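Local coordinates for DUF871 domain-containing protein (Enterococcus faecalis, PDB 2P0O) that is of unknown function in the cell but is probably a 6-phospho-N-acetylmuramidase acting on a phosphorylated muramic acid sugar, at residues A[5-10]-A[21-26]; A[179-184]-A[225-230]; A[200-205]-A[231-236]. All blocks are in the same frame, centred on the assembly; numbering follows the deposited sequence.

In the fold
All three contacts belong to the TIM barrel, the closed ring of eight parallel strands. Interaction 1 comes first along the chain and packs strand 4-8 against helix 17-28, at the start of the barrel. The other two interleave: 179-184, 200-205, 225-230 and 231-236 follow one another, so interactions 2 and 3 cross, and both end on helix 228-240. Their centres are about 8 Å apart, while interaction 1 lies about 11 Å from interaction 2 and 14 Å from interaction 3. Ile226 CD1, 3.3 Å from Met26 CE and 3.8 Å from Phe234 CD2, touches both flanking contacts. Together they join the last strands and helices to the first, where the barrel closes.

Interaction 1 of 3, residues A[5-10]-A[21-26]; sequences YGISVF and IYIKKM
The first beta-alpha unit of the TIM barrel is held together here: strand 4-8 and helix 17-28 run antiparallel, with their local axes 9.8 Å apart at 175°, and Ile7 points from the strand into the helix. Both of its branches touch Tyr22. With chi1 at 66°, CG1 is flanked by both main-chain neighbours of CA, and the chain then extends so that CD1 reaches Ile23 CG1 at 3.8 Å and Tyr22 CE2 at 3.9 Å, approaching the tyrosine ring obliquely. The other branch, CG2, lies 3.7 Å from Tyr22 OH and also meets the selenomethionine Met26, whose bent chain brings CE to 3.6 Å from it. Met26 CG also lies over one face of the Tyr22 ring, towards its rim, so the ring is flanked by the side chain one turn along its own helix. Val9 adds a second apolar touch, its CG2 crossing the Ile23 side chain at about a right angle. Beyond the pair, Ile34 of strand 33-38 packs on Ile7 and Val9, while Leu55 and Ile58 of helix 48-62 cover Ile23. The polar link runs through a water: it accepts from Ser8 N at 2.9 Å and is hydrogen-bonded to Tyr22 OH at 2.8 Å.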
ATOM      1  N   TYR A   5      -6.217   3.374   3.735  1.00 66.92           N
ATOM      2  CA  TYR A   5      -4.759   3.382   3.609  1.00 63.87           C
ATOM      3  C   TYR A   5      -4.148   4.101   4.802  1.00 62.58           C
ATOM      4  O   TYR A   5      -4.694   5.104   5.262  1.00 61.27           O
ATOM      5  CB  TYR A   5      -4.284   4.056   2.316  1.00 64.10           C
ATOM      6  CG  TYR A   5      -4.523   3.266   1.044  1.00 64.09           C
ATOM      7  CD1 TYR A   5      -3.760   2.117   0.759  1.00 63.83           C
ATOM      8  CD2 TYR A   5      -5.503   3.662   0.123  1.00 63.75           C
ATOM      9  CE1 TYR A   5      -3.958   1.378  -0.423  1.00 63.26           C
ATOM     10  CE2 TYR A   5      -5.729   2.920  -1.080  1.00 64.62           C
ATOM     11  CZ  TYR A   5      -4.936   1.787  -1.335  1.00 64.35           C
ATOM     12  OH  TYR A   5      -5.124   1.043  -2.468  1.00 64.94           O
ATOM     13  N   GLY A   6      -3.008   3.595   5.289  1.00 60.36           N
ATOM     14  CA  GLY A   6      -2.351   4.185   6.448  1.00 58.81           C
ATOM     15  C   GLY A   6      -0.840   4.273   6.362  1.00 57.56           C
ATOM     16  O   GLY A   6      -0.212   3.695   5.446  1.00 57.76           O
ATOM     17  N   ILE A   7      -0.266   5.014   7.310  1.00 57.07           N
ATOM     18  CA  ILE A   7       1.187   5.198   7.454  1.00 56.91           C
ATOM     19  C   ILE A   7       1.644   4.845   8.863  1.00 57.42           C
ATOM     20  O   ILE A   7       0.842   4.795   9.789  1.00 58.35           O
ATOM     21  CB  ILE A   7       1.629   6.658   7.146  1.00 55.96           C
ATOM     22  CG1 ILE A   7       1.060   7.645   8.195  1.00 55.33           C
ATOM     23  CG2 ILE A   7       1.221   7.003   5.731  1.00 57.69           C
ATOM     24  CD1 ILE A   7       1.417   9.167   7.971  1.00 51.01           C
ATOM     25  N   SER A   8       2.943   4.626   9.024  1.00 58.36           N
ATOM     26  CA  SER A   8       3.541   4.420  10.346  1.00 58.09           C
ATOM     27  C   SER A   8       4.366   5.614  10.748  1.00 58.38           C
ATOM     28  O   SER A   8       4.919   6.316   9.906  1.00 58.81           O
ATOM     29  CB  SER A   8       4.414   3.169  10.357  1.00 58.46           C
ATOM     30  OG  SER A   8       3.604   2.020  10.123  1.00 55.68           O
ATOM     31  N   VAL A   9       4.397   5.871  12.043  1.00 58.24           N
ATOM     32  CA  VAL A   9       5.222   6.922  12.604  1.00 58.41           C
ATOM     33  C   VAL A   9       5.986   6.312  13.761  1.00 58.02           C
ATOM     34  O   VAL A   9       5.450   5.480  14.478  1.00 58.11           O
ATOM     35  CB  VAL A   9       4.373   8.121  13.051  1.00 58.13           C
ATOM     36  CG1 VAL A   9       5.219   9.114  13.832  1.00 59.91           C
ATOM     37  CG2 VAL A   9       3.753   8.801  11.831  1.00 58.72           C
ATOM     38  N   PHE A  10       7.252   6.683  13.891  1.00 58.32           N
ATOM     39  CA  PHE A  10       8.154   6.106  14.901  1.00 58.49           C
ATOM     40  C   PHE A  10       8.486   7.167  15.942  1.00 59.14           C
ATOM     41  O   PHE A  10       9.170   8.155  15.653  1.00 58.43           O
ATOM     42  CB  PHE A  10       9.402   5.530  14.226  1.00 57.87           C
ATOM     43  CG  PHE A  10       9.094   4.335  13.356  1.00 58.47           C
ATOM     44  CD1 PHE A  10       8.616   4.502  12.053  1.00 56.76           C
ATOM     45  CD2 PHE A  10       9.195   3.042  13.873  1.00 56.19           C
ATOM     46  CE1 PHE A  10       8.283   3.381  11.260  1.00 57.42           C
ATOM     47  CE2 PHE A  10       8.876   1.922  13.089  1.00 55.92           C
ATOM     48  CZ  PHE A  10       8.438   2.079  11.797  1.00 56.12           C
ATOM     49  N   ILE A  21       5.497  17.266   7.549  1.00 55.95           N
ATOM     50  CA  ILE A  21       5.307  17.439   6.093  1.00 55.66           C
ATOM     51  C   ILE A  21       4.757  16.155   5.456  1.00 55.42           C
ATOM     52  O   ILE A  21       3.723  16.172   4.777  1.00 54.93           O
ATOM     53  CB  ILE A  21       6.608  17.917   5.393  1.00 55.31           C
ATOM     54  CG1 ILE A  21       6.873  19.373   5.743  1.00 57.10           C
ATOM     55  CG2 ILE A  21       6.490  17.831   3.884  1.00 55.67           C
ATOM     56  CD1 ILE A  21       8.343  19.791   5.675  1.00 59.95           C
ATOM     57  N   TYR A  22       5.447  15.043   5.719  1.00 55.50           N
ATOM     58  CA  TYR A  22       5.050  13.729   5.271  1.00 55.08           C
ATOM     59  C   TYR A  22       3.623  13.332   5.643  1.00 54.80           C
ATOM     60  O   TYR A  22       2.850  12.869   4.773  1.00 54.88           O
ATOM     61  CB  TYR A  22       6.031  12.691   5.818  1.00 55.17           C
ATOM     62  CG  TYR A  22       5.671  11.241   5.487  1.00 55.84           C
ATOM     63  CD1 TYR A  22       5.747  10.742   4.177  1.00 54.23           C
ATOM     64  CD2 TYR A  22       5.285  10.354   6.503  1.00 56.97           C
ATOM     65  CE1 TYR A  22       5.428   9.370   3.893  1.00 54.44           C
ATOM     66  CE2 TYR A  22       4.963   9.015   6.240  1.00 55.25           C
ATOM     67  CZ  TYR A  22       5.048   8.521   4.945  1.00 55.98           C
ATOM     68  OH  TYR A  22       4.736   7.177   4.730  1.00 56.46           O
ATOM     69  N   ILE A  23       3.295  13.449   6.929  1.00 54.23           N
ATOM     70  CA  ILE A  23       1.964  13.078   7.425  1.00 54.64           C
ATOM     71  C   ILE A  23       0.854  13.860   6.677  1.00 54.27           C
ATOM     72  O   ILE A  23      -0.108  13.277   6.144  1.00 54.14           O
ATOM     73  CB  ILE A  23       1.854  13.276   8.961  1.00 54.57           C
ATOM     74  CG1 ILE A  23       2.706  12.243   9.706  1.00 54.47           C
ATOM     75  CG2 ILE A  23       0.396  13.179   9.412  1.00 54.39           C
ATOM     76  CD1 ILE A  23       2.944  12.596  11.188  1.00 54.09           C
ATOM     77  N   LYS A  24       1.036  15.166   6.596  1.00 54.27           N
ATOM     78  CA  LYS A  24       0.102  16.048   5.905  1.00 55.05           C
ATOM     79  C   LYS A  24      -0.053  15.699   4.419  1.00 55.28           C
ATOM     80  O   LYS A  24      -1.178  15.646   3.902  1.00 55.00           O
ATOM     81  CB  LYS A  24       0.519  17.516   6.071  1.00 55.20           C
ATOM     82  CG  LYS A  24       0.429  18.029   7.488  1.00 57.42           C
ATOM     83  CD  LYS A  24       0.552  19.574   7.534  1.00 60.52           C
ATOM     84  CE  LYS A  24       0.827  20.031   8.960  1.00 62.96           C
ATOM     85  NZ  LYS A  24       0.433  21.463   9.257  1.00 64.24           N
ATOM     86  N   LYS A  25       1.071  15.452   3.738  1.00 55.65           N
ATOM     87  CA  LYS A  25       1.022  15.049   2.332  1.00 56.31           C
ATOM     88  C   LYS A  25       0.320  13.711   2.146  1.00 55.55           C
ATOM     89  O   LYS A  25      -0.456  13.546   1.219  1.00 55.42           O
ATOM     90  CB  LYS A  25       2.419  14.942   1.755  1.00 57.26           C
ATOM     91  CG  LYS A  25       2.920  16.246   1.218  1.00 59.74           C
ATOM     92  CD  LYS A  25       4.366  16.129   0.779  1.00 61.13           C
ATOM     93  CE  LYS A  25       4.886  17.526   0.472  1.00 62.50           C
ATOM     94  NZ  LYS A  25       6.250  17.388  -0.088  1.00 65.34           N
HETATM   95  N   MSE A  26       0.592  12.756   3.036  1.00 55.90           N
HETATM   96  CA  MSE A  26      -0.011  11.428   2.923  1.00 55.81           C
HETATM   97  C   MSE A  26      -1.535  11.516   3.065  1.00 56.35           C
HETATM   98  O   MSE A  26      -2.267  10.899   2.284  1.00 56.49           O
HETATM   99  CB  MSE A  26       0.626  10.445   3.904  1.00 55.87           C
HETATM  100  CG  MSE A  26       2.083  10.113   3.533  1.00 56.27           C
HETATM  101 SE   MSE A  26       2.260   9.292   1.729  1.00 62.73          SE
HETATM  102  CE  MSE A  26       2.097   7.413   2.248  1.00 58.03           C
TER
HETATM  103  O   HOH W   1       4.751   5.500   6.952  1.00 40.54           O

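Interaction 2 of 3, residues A[179-184]-A[225-230]; sequences PGDGQT and TISERT
A chi1 of 61° folds the Asp181 side chain back over its own main chain, and this turns the carboxylate onto the start of helix 228-240, where Ser227 is the N-cap and Thr230 lies in the first turn. The site joins two loops of the TIM barrel, the ones that follow strands 173-178 and 218-221. The two carboxylate oxygens are held differently. OD1 accepts from Ser227 N at 2.9 Å, the donor standing well above the carboxylate plane, whereas OD2 takes the proton of Thr230 OG1 on its syn side in a short bond of 2.5 Å. A water bridges OD2 and Ser227 OG, and Lys341 forms a salt bridge with the same OD2, so this oxygen is gripped by three partners.

Next to it the backbones pair over a short distance. Gly182 N donates to Thr225 O at 3.1 Å, and a weak bond runs from Thr225 N to Gln183 O. Gly180 CA packs at 3.8 Å on Ile226 CG2, and Gly180 N is hydrogen-bonded to Asp223, which ties the first loop to the second once more. The Thr225 hydroxyl, brought round to the other loop by a chi1 of 69°, receives Gln183 N at 2.7 Å and nearly straight, 174° at the hydrogen.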
ATOM      1  N   PRO A 179       5.910  -2.591   2.845  1.00 56.90           N
ATOM      2  CA  PRO A 179       7.115  -1.841   3.184  1.00 56.44           C
ATOM      3  C   PRO A 179       7.095  -0.456   2.528  1.00 56.93           C
ATOM      4  O   PRO A 179       6.310  -0.205   1.595  1.00 57.56           O
ATOM      5  CB  PRO A 179       8.237  -2.716   2.611  1.00 56.32           C
ATOM      6  CG  PRO A 179       7.608  -3.378   1.405  1.00 56.94           C
ATOM      7  CD  PRO A 179       6.148  -3.610   1.801  1.00 56.73           C
ATOM      8  N   GLY A 180       7.919   0.449   3.034  1.00 56.87           N
ATOM      9  CA  GLY A 180       8.142   1.729   2.371  1.00 56.99           C
ATOM     10  C   GLY A 180       9.500   1.732   1.672  1.00 57.52           C
ATOM     11  O   GLY A 180      10.338   0.852   1.922  1.00 57.83           O
ATOM     12  N   ASP A 181       9.728   2.719   0.810  1.00 57.02           N
ATOM     13  CA  ASP A 181      10.944   2.777   0.011  1.00 56.88           C
ATOM     14  C   ASP A 181      11.608   4.147   0.024  1.00 57.22           C
ATOM     15  O   ASP A 181      12.476   4.404  -0.823  1.00 57.52           O
ATOM     16  CB  ASP A 181      10.631   2.376  -1.440  1.00 57.22           C
ATOM     17  CG  ASP A 181       9.598   3.313  -2.109  1.00 57.53           C
ATOM     18  OD1 ASP A 181       8.911   4.072  -1.394  1.00 55.64           O
ATOM     19  OD2 ASP A 181       9.456   3.259  -3.351  1.00 59.60           O
ATOM     20  N   GLY A 182      11.196   5.014   0.956  1.00 57.33           N
ATOM     21  CA  GLY A 182      11.854   6.294   1.218  1.00 57.68           C
ATOM     22  C   GLY A 182      12.890   6.061   2.326  1.00 59.15           C
ATOM     23  O   GLY A 182      13.953   5.472   2.080  1.00 58.94           O
ATOM     24  N   GLN A 183      12.563   6.512   3.539  1.00 58.85           N
ATOM     25  CA  GLN A 183      13.279   6.168   4.758  1.00 59.89           C
ATOM     26  C   GLN A 183      12.853   4.827   5.327  1.00 58.64           C
ATOM     27  O   GLN A 183      11.732   4.696   5.849  1.00 58.17           O
ATOM     28  CB  GLN A 183      13.007   7.205   5.841  1.00 60.57           C
ATOM     29  CG  GLN A 183      14.142   8.129   6.128  1.00 67.00           C
ATOM     30  CD  GLN A 183      13.826   9.006   7.340  1.00 72.87           C
ATOM     31  OE1 GLN A 183      13.500  10.194   7.197  1.00 72.90           O
ATOM     32  NE2 GLN A 183      13.872   8.402   8.538  1.00 74.21           N
ATOM     33  N   THR A 184      13.759   3.857   5.268  1.00 57.60           N
ATOM     34  CA  THR A 184      13.475   2.524   5.798  1.00 58.13           C
ATOM     35  C   THR A 184      13.931   2.430   7.260  1.00 57.83           C
ATOM     36  O   THR A 184      14.884   3.091   7.659  1.00 57.01           O
ATOM     37  CB  THR A 184      14.105   1.411   4.945  1.00 58.05           C
ATOM     38  OG1 THR A 184      15.506   1.669   4.801  1.00 59.42           O
ATOM     39  CG2 THR A 184      13.453   1.362   3.568  1.00 58.98           C
ATOM     40  N   THR A 225       8.749   6.268   5.710  1.00 55.74           N
ATOM     41  CA  THR A 225       8.253   7.021   4.568  1.00 55.69           C
ATOM     42  C   THR A 225       8.357   6.185   3.296  1.00 55.60           C
ATOM     43  O   THR A 225       9.083   5.170   3.222  1.00 55.53           O
ATOM     44  CB  THR A 225       9.046   8.349   4.307  1.00 56.22           C
ATOM     45  OG1 THR A 225      10.371   8.031   3.847  1.00 56.98           O
ATOM     46  CG2 THR A 225       9.124   9.287   5.562  1.00 57.25           C
ATOM     47  N   ILE A 226       7.628   6.634   2.280  1.00 55.66           N
ATOM     48  CA  ILE A 226       7.805   6.136   0.920  1.00 54.60           C
ATOM     49  C   ILE A 226       8.531   7.230   0.156  1.00 54.49           C
ATOM     50  O   ILE A 226       8.542   8.373   0.609  1.00 53.11           O
ATOM     51  CB  ILE A 226       6.462   5.808   0.247  1.00 54.97           C
ATOM     52  CG1 ILE A 226       5.406   6.855   0.596  1.00 54.04           C
ATOM     53  CG2 ILE A 226       6.017   4.361   0.620  1.00 54.13           C
ATOM     54  CD1 ILE A 226       4.152   6.766  -0.247  1.00 53.44           C
ATOM     55  N   SER A 227       9.134   6.892  -0.983  1.00 53.87           N
ATOM     56  CA  SER A 227       9.835   7.885  -1.799  1.00 53.40           C
ATOM     57  C   SER A 227       8.838   8.836  -2.476  1.00 53.75           C
ATOM     58  O   SER A 227       7.657   8.518  -2.596  1.00 53.08           O
ATOM     59  CB  SER A 227      10.649   7.192  -2.878  1.00 52.98           C
ATOM     60  OG  SER A 227       9.755   6.588  -3.798  1.00 53.13           O
ATOM     61  N   GLU A 228       9.320  10.002  -2.910  1.00 54.04           N
ATOM     62  CA  GLU A 228       8.523  10.932  -3.702  1.00 55.19           C
ATOM     63  C   GLU A 228       7.871  10.277  -4.932  1.00 55.14           C
ATOM     64  O   GLU A 228       6.714  10.573  -5.264  1.00 56.08           O
ATOM     65  CB  GLU A 228       9.378  12.142  -4.128  1.00 55.10           C
ATOM     66  CG  GLU A 228       9.906  12.975  -2.953  1.00 60.16           C
ATOM     67  CD  GLU A 228       8.955  14.109  -2.539  1.00 66.52           C
ATOM     68  OE1 GLU A 228       7.878  14.266  -3.177  1.00 69.30           O
ATOM     69  OE2 GLU A 228       9.289  14.858  -1.580  1.00 69.94           O
ATOM     70  N   ARG A 229       8.611   9.388  -5.592  1.00 54.85           N
ATOM     71  CA  ARG A 229       8.153   8.685  -6.769  1.00 54.98           C
ATOM     72  C   ARG A 229       6.913   7.849  -6.462  1.00 55.56           C
ATOM     73  O   ARG A 229       5.932   7.795  -7.245  1.00 54.99           O
ATOM     74  CB  ARG A 229       9.269   7.753  -7.251  1.00 55.35           C
ATOM     75  CG  ARG A 229       8.998   7.110  -8.609  1.00 55.26           C
ATOM     76  CD  ARG A 229      10.107   6.113  -8.976  1.00 53.27           C
ATOM     77  NE  ARG A 229       9.962   5.668 -10.359  1.00 54.05           N
ATOM     78  CZ  ARG A 229       9.142   4.698 -10.779  1.00 55.00           C
ATOM     79  NH1 ARG A 229       8.360   4.031  -9.925  1.00 54.65           N
ATOM     80  NH2 ARG A 229       9.097   4.402 -12.064  1.00 52.87           N
ATOM     81  N   THR A 230       6.995   7.152  -5.332  1.00 54.95           N
ATOM     82  CA  THR A 230       5.935   6.271  -4.902  1.00 55.03           C
ATOM     83  C   THR A 230       4.724   7.079  -4.439  1.00 54.45           C
ATOM     84  O   THR A 230       3.594   6.724  -4.745  1.00 53.87           O
ATOM     85  CB  THR A 230       6.474   5.290  -3.823  1.00 54.35           C
ATOM     86  OG1 THR A 230       7.535   4.536  -4.409  1.00 57.18           O
ATOM     87  CG2 THR A 230       5.398   4.338  -3.353  1.00 52.83           C
TER
HETATM   88  O   HOH W   2      11.322   4.995  -5.133  1.00 48.37           O

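Interaction 3 of 3, residues A[200-205]-A[231-236]; sequences GQNPFA and MAQFGY
Gln233 CB sits over one face of the Phe204 ring, 4.0 Å from its centroid, a CH-pi contact that begins the path of the glutamine from helix 228-240 towards helix 203-212. Past CG the chain is extended, which carries the amide past the ring, its plane 34° from that of the ring, to Asn202. There OE1 accepts from Asn202 ND2 at 3.0 Å, the two amide planes 23° apart and the oxygen close to the plane of the asparagine amide. At the other corner of the tip, NE2 is held by Leu244 O and Asp342 OD1, so both ends of the buried amide are bonded and its rotation is fixed. Asn202 does a second job: as N-cap of helix 203-212 its OD1 accepts weak bonds from Phe204 N and Ala205 N. The Phe204 ring, with one face under Gln233 CB, turns its edge to the face of Phe234 in a T-shaped pair, centroids 5.2 Å apart and planes at 89°. Phe204 CB lies over that same Phe234 ring, 4.2 Å from its centroid. The contact thus joins the last two helices of the TIM barrel; Phe243 of strand 242-247 packs on Phe204, Ile363 of helix 363-370 on Gln233, and Phe31, after helix 17-28, edge-to-face with Phe234.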
ATOM      1  N   GLY A 200      11.336  -5.556  -0.968  1.00 54.81           N
ATOM      2  CA  GLY A 200      12.024  -4.761  -1.971  1.00 55.28           C
ATOM      3  C   GLY A 200      11.164  -4.429  -3.180  1.00 55.97           C
ATOM      4  O   GLY A 200      11.712  -4.069  -4.225  1.00 56.02           O
ATOM      5  N   GLN A 201       9.835  -4.564  -3.055  1.00 55.39           N
ATOM      6  CA  GLN A 201       8.940  -4.285  -4.199  1.00 56.71           C
ATOM      7  C   GLN A 201       8.312  -2.866  -4.118  1.00 56.14           C
ATOM      8  O   GLN A 201       8.364  -2.219  -3.076  1.00 55.36           O
ATOM      9  CB  GLN A 201       7.823  -5.346  -4.342  1.00 56.40           C
ATOM     10  CG  GLN A 201       8.291  -6.801  -4.615  1.00 60.27           C
ATOM     11  CD  GLN A 201       9.309  -6.922  -5.741  1.00 66.58           C
ATOM     12  OE1 GLN A 201       9.076  -6.488  -6.870  1.00 68.36           O
ATOM     13  NE2 GLN A 201      10.456  -7.509  -5.432  1.00 69.73           N
ATOM     14  N   ASN A 202       7.757  -2.402  -5.235  1.00 55.41           N
ATOM     15  CA  ASN A 202       7.068  -1.109  -5.321  1.00 55.92           C
ATOM     16  C   ASN A 202       5.932  -1.113  -4.305  1.00 55.45           C
ATOM     17  O   ASN A 202       5.019  -1.914  -4.423  1.00 54.74           O
ATOM     18  CB  ASN A 202       6.499  -0.908  -6.745  1.00 55.83           C
ATOM     19  CG  ASN A 202       5.838   0.453  -6.931  1.00 57.47           C
ATOM     20  OD1 ASN A 202       5.326   1.058  -5.980  1.00 61.00           O
ATOM     21  ND2 ASN A 202       5.869   0.952  -8.150  1.00 53.86           N
ATOM     22  N   PRO A 203       6.029  -0.265  -3.274  1.00 55.40           N
ATOM     23  CA  PRO A 203       4.975  -0.182  -2.257  1.00 55.32           C
ATOM     24  C   PRO A 203       3.598   0.176  -2.809  1.00 55.37           C
ATOM     25  O   PRO A 203       2.577  -0.312  -2.291  1.00 56.65           O
ATOM     26  CB  PRO A 203       5.478   0.920  -1.301  1.00 55.40           C
ATOM     27  CG  PRO A 203       6.957   1.011  -1.554  1.00 55.36           C
ATOM     28  CD  PRO A 203       7.174   0.625  -2.980  1.00 55.27           C
ATOM     29  N   PHE A 204       3.545   1.024  -3.832  1.00 54.67           N
ATOM     30  CA  PHE A 204       2.260   1.387  -4.439  1.00 54.22           C
ATOM     31  C   PHE A 204       1.573   0.164  -5.021  1.00 54.92           C
ATOM     32  O   PHE A 204       0.390  -0.045  -4.783  1.00 54.89           O
ATOM     33  CB  PHE A 204       2.424   2.503  -5.500  1.00 53.86           C
ATOM     34  CG  PHE A 204       1.218   2.680  -6.407  1.00 52.10           C
ATOM     35  CD1 PHE A 204       0.081   3.345  -5.955  1.00 49.10           C
ATOM     36  CD2 PHE A 204       1.239   2.204  -7.717  1.00 50.00           C
ATOM     37  CE1 PHE A 204      -1.034   3.517  -6.774  1.00 48.35           C
ATOM     38  CE2 PHE A 204       0.134   2.364  -8.550  1.00 49.27           C
ATOM     39  CZ  PHE A 204      -1.021   3.016  -8.077  1.00 50.32           C
ATOM     40  N   ALA A 205       2.314  -0.629  -5.803  1.00 55.02           N
ATOM     41  CA  ALA A 205       1.736  -1.826  -6.395  1.00 55.49           C
ATOM     42  C   ALA A 205       1.321  -2.821  -5.298  1.00 55.35           C
ATOM     43  O   ALA A 205       0.322  -3.501  -5.432  1.00 55.35           O
ATOM     44  CB  ALA A 205       2.734  -2.497  -7.359  1.00 54.36           C
HETATM   45  N   MSE A 231       4.971   8.151  -3.693  1.00 54.83           N
HETATM   46  CA  MSE A 231       3.907   9.122  -3.347  1.00 56.36           C
HETATM   47  C   MSE A 231       3.119   9.601  -4.582  1.00 56.37           C
HETATM   48  O   MSE A 231       1.879   9.693  -4.560  1.00 55.89           O
HETATM   49  CB  MSE A 231       4.496  10.339  -2.627  1.00 56.22           C
HETATM   50  CG  MSE A 231       5.090   9.964  -1.296  1.00 58.99           C
HETATM   51 SE   MSE A 231       5.971  11.431  -0.346  1.00 69.51          SE
HETATM   52  CE  MSE A 231       4.396  12.506   0.041  1.00 62.50           C
ATOM     53  N   ALA A 232       3.865   9.900  -5.644  1.00 56.32           N
ATOM     54  CA  ALA A 232       3.303  10.405  -6.905  1.00 56.32           C
ATOM     55  C   ALA A 232       2.407   9.366  -7.535  1.00 56.24           C
ATOM     56  O   ALA A 232       1.388   9.719  -8.124  1.00 56.37           O
ATOM     57  CB  ALA A 232       4.403  10.794  -7.860  1.00 55.14           C
ATOM     58  N   GLN A 233       2.791   8.083  -7.411  1.00 55.64           N
ATOM     59  CA  GLN A 233       1.989   6.993  -7.954  1.00 55.40           C
ATOM     60  C   GLN A 233       0.677   6.869  -7.159  1.00 55.94           C
ATOM     61  O   GLN A 233      -0.391   6.767  -7.772  1.00 55.64           O
ATOM     62  CB  GLN A 233       2.776   5.682  -8.014  1.00 55.10           C
ATOM     63  CG  GLN A 233       3.789   5.680  -9.168  1.00 54.97           C
ATOM     64  CD  GLN A 233       4.595   4.397  -9.267  1.00 55.78           C
ATOM     65  OE1 GLN A 233       5.142   3.911  -8.273  1.00 56.64           O
ATOM     66  NE2 GLN A 233       4.697   3.856 -10.467  1.00 52.80           N
ATOM     67  N   PHE A 234       0.761   6.895  -5.817  1.00 54.97           N
ATOM     68  CA  PHE A 234      -0.436   6.911  -4.984  1.00 55.88           C
ATOM     69  C   PHE A 234      -1.308   8.085  -5.379  1.00 56.11           C
ATOM     70  O   PHE A 234      -2.502   7.913  -5.629  1.00 56.77           O
ATOM     71  CB  PHE A 234      -0.128   6.957  -3.468  1.00 54.88           C
ATOM     72  CG  PHE A 234       0.203   5.596  -2.867  1.00 56.54           C
ATOM     73  CD1 PHE A 234      -0.818   4.673  -2.563  1.00 56.40           C
ATOM     74  CD2 PHE A 234       1.529   5.249  -2.573  1.00 53.28           C
ATOM     75  CE1 PHE A 234      -0.510   3.406  -1.992  1.00 55.82           C
ATOM     76  CE2 PHE A 234       1.845   3.979  -1.993  1.00 54.15           C
ATOM     77  CZ  PHE A 234       0.834   3.073  -1.713  1.00 55.38           C
ATOM     78  N   GLY A 235      -0.693   9.264  -5.458  1.00 56.17           N
ATOM     79  CA  GLY A 235      -1.412  10.490  -5.697  1.00 56.66           C
ATOM     80  C   GLY A 235      -2.091  10.450  -7.037  1.00 56.95           C
ATOM     81  O   GLY A 235      -3.254  10.832  -7.153  1.00 58.07           O
ATOM     82  N   TYR A 236      -1.372  10.011  -8.057  1.00 56.98           N
ATOM     83  CA  TYR A 236      -1.927   9.949  -9.406  1.00 58.15           C
ATOM     84  C   TYR A 236      -3.145   9.001  -9.455  1.00 57.78           C
ATOM     85  O   TYR A 236      -4.184   9.315 -10.042  1.00 57.38           O
ATOM     86  CB  TYR A 236      -0.837   9.494 -10.381  1.00 58.53           C
ATOM     87  CG  TYR A 236      -0.907  10.123 -11.753  1.00 60.13           C
ATOM     88  CD1 TYR A 236      -1.645   9.529 -12.791  1.00 58.68           C
ATOM     89  CD2 TYR A 236      -0.211  11.316 -12.023  1.00 59.09           C
ATOM     90  CE1 TYR A 236      -1.689  10.121 -14.064  1.00 60.37           C
ATOM     91  CE2 TYR A 236      -0.240  11.902 -13.284  1.00 59.10           C
ATOM     92  CZ  TYR A 236      -0.980  11.308 -14.295  1.00 60.83           C
ATOM     93  OH  TYR A 236      -0.999  11.934 -15.533  1.00 63.61           O
TER